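Local coordinates for B12-binding domain-containing protein (Kitasatospora setae, PDB 6WTE) that binds cobalamin and a [4Fe-4S] cluster as the radical SAM methylase TsrM, and probably transfers a methyl group by non-radical chemistry, at residues A[269-272]-A[273-276]; A[250-253]-A[254-258]. One frame throughout, in Å; residues are numbered along the deposited sequence.

Contact 1. Residues A[269-272]-A[273-276]. With SF4 (iron/sulfur cluster), chain C.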
ATOM      1  N   THR A 269      11.615   2.012   3.356  1.00 13.23           N
ATOM      2  CA  THR A 269      10.784   3.102   3.858  1.00 11.33           C
ATOM      3  C   THR A 269       9.331   2.844   3.477  1.00 15.89           C
ATOM      4  O   THR A 269       9.044   2.359   2.380  1.00 15.31           O
ATOM      5  CB  THR A 269      11.238   4.458   3.299  1.00 16.32           C
ATOM      6  OG1 THR A 269      11.214   4.429   1.866  1.00 16.70           O
ATOM      7  CG2 THR A 269      12.640   4.789   3.770  1.00 17.03           C
ATOM      8  N   THR A 270       8.411   3.139   4.399  1.00  9.85           N
ATOM      9  CA  THR A 270       6.988   2.929   4.142  1.00 11.42           C
ATOM     10  C   THR A 270       6.206   4.236   4.089  1.00 14.02           C
ATOM     11  O   THR A 270       4.989   4.242   4.308  1.00 13.57           O
ATOM     12  CB  THR A 270       6.378   1.999   5.187  1.00 11.64           C
ATOM     13  OG1 THR A 270       6.478   2.610   6.479  1.00 11.20           O
ATOM     14  CG2 THR A 270       7.099   0.666   5.181  1.00 12.26           C
ATOM     15  N   ASP A 271       6.890   5.345   3.846  1.00 10.53           N
ATOM     16  CA  ASP A 271       6.222   6.593   3.522  1.00 14.18           C
ATOM     17  C   ASP A 271       5.466   6.453   2.207  1.00 12.13           C
ATOM     18  O   ASP A 271       5.732   5.562   1.398  1.00 17.90           O
ATOM     19  CB  ASP A 271       7.250   7.719   3.399  1.00 12.10           C
ATOM     20  CG  ASP A 271       8.097   7.867   4.642  1.00 14.75           C
ATOM     21  OD1 ASP A 271       7.734   7.287   5.686  1.00 11.58           O
ATOM     22  OD2 ASP A 271       9.139   8.546   4.573  1.00 16.47           O
ATOM     23  N   SER A 272       4.535   7.380   1.976  1.00 12.68           N
ATOM     24  CA  SER A 272       3.949   7.488   0.645  1.00 12.96           C
ATOM     25  C   SER A 272       5.031   7.793  -0.387  1.00 13.12           C
ATOM     26  O   SER A 272       5.121   7.131  -1.428  1.00 15.35           O
ATOM     27  CB  SER A 272       2.859   8.559   0.638  1.00  9.64           C
ATOM     28  OG  SER A 272       1.724   8.123   1.372  1.00 12.75           O
ATOM     29  N   GLU A 273       5.872   8.787  -0.104  1.00 11.56           N
ATOM     30  CA  GLU A 273       7.008   9.130  -0.961  1.00 10.08           C
ATOM     31  C   GLU A 273       8.122   9.621  -0.051  1.00 11.84           C
ATOM     32  O   GLU A 273       7.935  10.616   0.654  1.00 11.96           O
ATOM     33  CB  GLU A 273       6.647  10.220  -1.985  1.00 13.89           C
ATOM     34  CG  GLU A 273       5.365   9.984  -2.772  1.00 11.17           C
ATOM     35  CD  GLU A 273       5.517   8.927  -3.842  1.00 13.76           C
ATOM     36  OE1 GLU A 273       6.661   8.490  -4.094  1.00 16.40           O
ATOM     37  OE2 GLU A 273       4.494   8.544  -4.448  1.00 14.26           O
ATOM     38  N   PHE A 274       9.280   8.956  -0.075  1.00 12.80           N
ATOM     39  CA  PHE A 274      10.317   9.297   0.898  1.00 13.57           C
ATOM     40  C   PHE A 274      10.849  10.713   0.690  1.00 13.95           C
ATOM     41  O   PHE A 274      11.127  11.417   1.667  1.00 12.42           O
ATOM     42  CB  PHE A 274      11.466   8.285   0.850  1.00 11.78           C
ATOM     43  CG  PHE A 274      12.582   8.584   1.828  1.00 12.62           C
ATOM     44  CD1 PHE A 274      12.327   8.698   3.182  1.00 15.30           C
ATOM     45  CD2 PHE A 274      13.885   8.752   1.383  1.00 10.49           C
ATOM     46  CE1 PHE A 274      13.351   8.971   4.085  1.00 15.89           C
ATOM     47  CE2 PHE A 274      14.913   9.026   2.275  1.00 13.26           C
ATOM     48  CZ  PHE A 274      14.647   9.135   3.627  1.00 12.49           C
ATOM     49  N   ASN A 275      10.988  11.161  -0.564  1.00 10.78           N
ATOM     50  CA  ASN A 275      11.616  12.451  -0.831  1.00 11.94           C
ATOM     51  C   ASN A 275      10.630  13.615  -0.908  1.00 13.32           C
ATOM     52  O   ASN A 275      11.053  14.744  -1.165  1.00 13.25           O
ATOM     53  CB  ASN A 275      12.445  12.398  -2.132  1.00 11.54           C
ATOM     54  CG  ASN A 275      11.594  12.131  -3.367  1.00 13.17           C
ATOM     55  OD1 ASN A 275      10.576  11.436  -3.304  1.00 14.01           O
ATOM     56  ND2 ASN A 275      12.019  12.673  -4.503  1.00 13.55           N
ATOM     57  N   LEU A 276       9.336  13.385  -0.714  1.00 13.92           N
ATOM     58  CA  LEU A 276       8.451  14.511  -0.458  1.00 15.15           C
ATOM     59  C   LEU A 276       8.542  14.853   1.021  1.00 14.75           C
ATOM     60  O   LEU A 276       8.895  14.006   1.844  1.00 17.96           O
ATOM     61  CB  LEU A 276       7.018  14.198  -0.889  1.00 14.97           C
ATOM     62  CG  LEU A 276       6.870  13.911  -2.390  1.00 13.67           C
ATOM     63  CD1 LEU A 276       5.402  13.775  -2.784  1.00 12.79           C
ATOM     64  CD2 LEU A 276       7.547  14.994  -3.246  1.00 15.88           C
TER
HETATM   65 FE1  SF4 C 801       1.101  11.133  -6.042  1.00 12.88          FE
HETATM   66 FE2  SF4 C 801       1.286  11.211  -3.302  1.00 11.85          FE
HETATM   67 FE3  SF4 C 801       2.810   9.444  -4.683  1.00 13.00          FE
HETATM   68 FE4  SF4 C 801       0.138   9.073  -4.532  1.00 12.89          FE
HETATM   69  S1  SF4 C 801       1.606   9.001  -2.795  1.00 12.13           S
HETATM   70  S2  SF4 C 801       1.426   8.895  -6.398  1.00 12.93           S
HETATM   71  S3  SF4 C 801      -0.627  11.225  -4.538  1.00 12.61           S
HETATM   72  S4  SF4 C 801       2.922  11.726  -4.821  1.00 13.13           S
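From Thr-269, at the end of strand 266-269, the backbone bends round so that Phe-274 returns beside Thr-269 and Asp-271, and Glu-273 to Leu-276 then form a type I beta turn. The turn is closed by a weak hydrogen bond of 3.4 Å from Leu-276 N to Glu-273 O. Phe-274 meets two side chains of 269-272. CG2 of Thr-269 lies over one ring face, offset toward the rim and 4.0 Å from CD1 of Phe-274. OD2 of Asp-271 comes to the ring edge, in its plane, 3.5 Å from CD1 of Phe-274. The carboxylate and ring planes are 32° apart. Both oxygens of Asp-271 also accept hydrogen bonds from residues just after strand 219-221, OD2 from Thr-223 OG1 and OD1 from Lys-224 N.

This loop follows a strand of the radical SAM barrel and reaches the [4Fe-4S] cluster. Cys-227, Cys-231 and Cys-234 of the CxxxCxxC motif bind the cluster as well. Glu-273 OE2 binds iron FE3 at 1.9 Å. OE1 of Glu-273 stays 4.0 Å from FE3, which makes the carboxylate a one-oxygen ligand, and has a weak hydrogen bond to Gln-310. The Glu-273 chain is bent at chi2 (-75°), which brings its carboxylate back past Ser-272 O to the cluster. In classical radical SAM enzymes the iron without a cysteine binds S-adenosylmethionine. A glutamate there is consistent with non-radical catalysis. CB of Ser-272 packs 3.7 Å from cluster sulfur S1, while its OG is hydrogen-bonded to Glu-236 OE1; Ser-272 also touches cobalamin. Methyl CD1 of Leu-276 lies 3.8 Å from sulfur S4.

Contact 2. Residues A[250-253]-A[254-258]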
ATOM      1  N   ALA A 250      14.697  11.303  16.048  1.00 13.88           N
ATOM      2  CA  ALA A 250      15.384  10.383  16.948  1.00 14.89           C
ATOM      3  C   ALA A 250      14.610   9.083  17.123  1.00 15.53           C
ATOM      4  O   ALA A 250      15.219   8.015  17.261  1.00 15.17           O
ATOM      5  CB  ALA A 250      15.614  11.046  18.303  1.00 18.41           C
ATOM      6  N   SER A 251      13.274   9.150  17.118  1.00 13.04           N
ATOM      7  CA  SER A 251      12.476   7.938  17.280  1.00 13.00           C
ATOM      8  C   SER A 251      12.577   7.043  16.053  1.00 13.82           C
ATOM      9  O   SER A 251      12.693   5.817  16.183  1.00 12.85           O
ATOM     10  CB  SER A 251      11.013   8.295  17.558  1.00 14.77           C
ATOM     11  OG  SER A 251      10.893   9.026  18.770  1.00 17.76           O
ATOM     12  N   VAL A 252      12.524   7.634  14.855  1.00 12.10           N
ATOM     13  CA  VAL A 252      12.675   6.848  13.630  1.00 11.50           C
ATOM     14  C   VAL A 252      14.017   6.125  13.624  1.00 11.71           C
ATOM     15  O   VAL A 252      14.090   4.918  13.368  1.00 11.61           O
ATOM     16  CB  VAL A 252      12.528   7.743  12.386  1.00 11.70           C
ATOM     17  CG1 VAL A 252      12.630   6.907  11.131  1.00 11.41           C
ATOM     18  CG2 VAL A 252      11.201   8.479  12.411  1.00 11.80           C
ATOM     19  N   VAL A 253      15.104   6.854  13.894  1.00 13.28           N
ATOM     20  CA  VAL A 253      16.417   6.224  13.817  1.00 12.28           C
ATOM     21  C   VAL A 253      16.596   5.201  14.939  1.00 13.40           C
ATOM     22  O   VAL A 253      17.227   4.158  14.736  1.00 14.63           O
ATOM     23  CB  VAL A 253      17.537   7.281  13.812  1.00 12.86           C
ATOM     24  CG1 VAL A 253      18.882   6.607  13.610  1.00 14.20           C
ATOM     25  CG2 VAL A 253      17.289   8.310  12.700  1.00 12.40           C
ATOM     26  N   ASP A 254      16.050   5.474  16.134  1.00 13.40           N
ATOM     27  CA  ASP A 254      16.049   4.466  17.199  1.00 14.32           C
ATOM     28  C   ASP A 254      15.414   3.162  16.722  1.00 13.15           C
ATOM     29  O   ASP A 254      15.933   2.068  16.988  1.00 14.66           O
ATOM     30  CB  ASP A 254      15.279   4.966  18.428  1.00 14.29           C
ATOM     31  CG  ASP A 254      16.099   5.873  19.331  1.00 17.29           C
ATOM     32  OD1 ASP A 254      17.288   6.131  19.046  1.00 16.73           O
ATOM     33  OD2 ASP A 254      15.535   6.313  20.358  1.00 21.25           O
ATOM     34  N   GLU A 255      14.278   3.266  16.029  1.00 12.67           N
ATOM     35  CA  GLU A 255      13.590   2.081  15.527  1.00 12.92           C
ATOM     36  C   GLU A 255      14.417   1.352  14.476  1.00 12.07           C
ATOM     37  O   GLU A 255      14.515   0.118  14.501  1.00 12.30           O
ATOM     38  CB  GLU A 255      12.236   2.483  14.952  1.00 13.02           C
ATOM     39  CG  GLU A 255      11.398   1.324  14.458  1.00 13.58           C
ATOM     40  CD  GLU A 255       9.992   1.767  14.098  1.00 15.18           C
ATOM     41  OE1 GLU A 255       9.585   2.846  14.573  1.00 12.38           O
ATOM     42  OE2 GLU A 255       9.307   1.045  13.350  1.00 12.25           O
ATOM     43  N   MET A 256      15.001   2.098  13.531  1.00 11.79           N
ATOM     44  CA  MET A 256      15.871   1.484  12.533  1.00 13.90           C
ATOM     45  C   MET A 256      17.058   0.806  13.192  1.00 13.36           C
ATOM     46  O   MET A 256      17.474  -0.278  12.771  1.00 12.72           O
ATOM     47  CB  MET A 256      16.356   2.534  11.535  1.00 12.47           C
ATOM     48  CG  MET A 256      15.233   3.186  10.765  1.00 11.31           C
ATOM     49  SD  MET A 256      15.817   4.517   9.705  1.00 14.26           S
ATOM     50  CE  MET A 256      16.641   3.580   8.416  1.00 16.04           C
ATOM     51  N   GLU A 257      17.618   1.435  14.228  1.00 12.54           N
ATOM     52  CA  GLU A 257      18.743   0.839  14.935  1.00 17.24           C
ATOM     53  C   GLU A 257      18.323  -0.453  15.620  1.00 15.23           C
ATOM     54  O   GLU A 257      19.071  -1.437  15.612  1.00 14.15           O
ATOM     55  CB  GLU A 257      19.310   1.835  15.949  1.00 15.22           C
ATOM     56  CG  GLU A 257      20.663   1.452  16.518  1.00 21.08           C
ATOM     57  CD  GLU A 257      21.222   2.519  17.436  1.00 24.88           C
ATOM     58  OE1 GLU A 257      21.211   3.708  17.050  1.00 21.39           O
ATOM     59  OE2 GLU A 257      21.676   2.167  18.543  1.00 31.79           O
ATOM     60  N   SER A 258      17.115  -0.472  16.197  1.00 14.41           N
ATOM     61  CA  SER A 258      16.606  -1.681  16.840  1.00 17.10           C
ATOM     62  C   SER A 258      16.430  -2.809  15.833  1.00 16.05           C
ATOM     63  O   SER A 258      16.777  -3.963  16.115  1.00 18.31           O
ATOM     64  CB  SER A 258      15.279  -1.389  17.541  1.00 18.15           C
ATOM     65  OG  SER A 258      14.787  -2.557  18.183  1.00 24.27           O
TER
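This is a local contact between successive turns of helix 249-261, in the beta-alpha-beta crossover that joins parallel strands 219-221 and 266-269 of the radical SAM barrel. Four i to i+4 hydrogen bonds cross from Ala-250 to Val-253 into Asp-254 to Glu-257. Met-256 N to Val-252 O is the straightest of them, at 3.0 Å with an N-H...O angle of 167°. Glu-257 N to Val-253 O is the shortest, at 2.8 Å. Val-252 and Met-256 touch Ile-221 of strand 219-221, while both valines pack on Leu-284 of helix 278-294.

Asp-254 folds back over the previous turn. Asp-254 CG, anti to the carbonyl carbon (chi1 -82°), lies 3.1 Å from Ala-250 O. OD1 of Asp-254 is 3.3 Å from the same Ala-250 O, and both are acceptors. Arg-291 probably eases this crowding: its NH1 forms salt bridges with Asp-254 OD1 and Glu-257 OE1, and its NH2 makes a weak hydrogen bond to Ala-250 O. An asparagine in place of Asp-254 would lose the negative charge and would probably leave Arg-291 with Glu-257 as its main counter-charge on this helix.

Glu-255 is extended beyond CG, and its two carboxylate oxygens are gripped separately by salt bridges, OE2 by Arg-199 and OE1 by Arg-247. Met-256 CG sits anti to its carbonyl carbon (chi1 -61°), which sets Met-256 CG 3.3 Å from Val-252 O. SD of Met-256 lies 4.2 Å from methyl CG1 of Val-252.

Overall arrangement
Contact 2 comes first along the chain, and contact 1 follows within the same radical SAM core. Helix 249-261 carries contact 2. The chain then enters strand 266-269, and contact 1 begins at the end of that strand, ahead of helix 278-294. Their centres are 16 Å apart and their nearest atoms about 6 Å apart, so they do not touch. Helix 278-294 connects them indirectly: Leu-284 meets Phe-274 of contact 1 and both valines of contact 2. Contact 1 is a loop that touches both the cluster and cobalamin. The cofactor-binding residues thus sit just after the strand, while contact 2 lies on the helix leading into it.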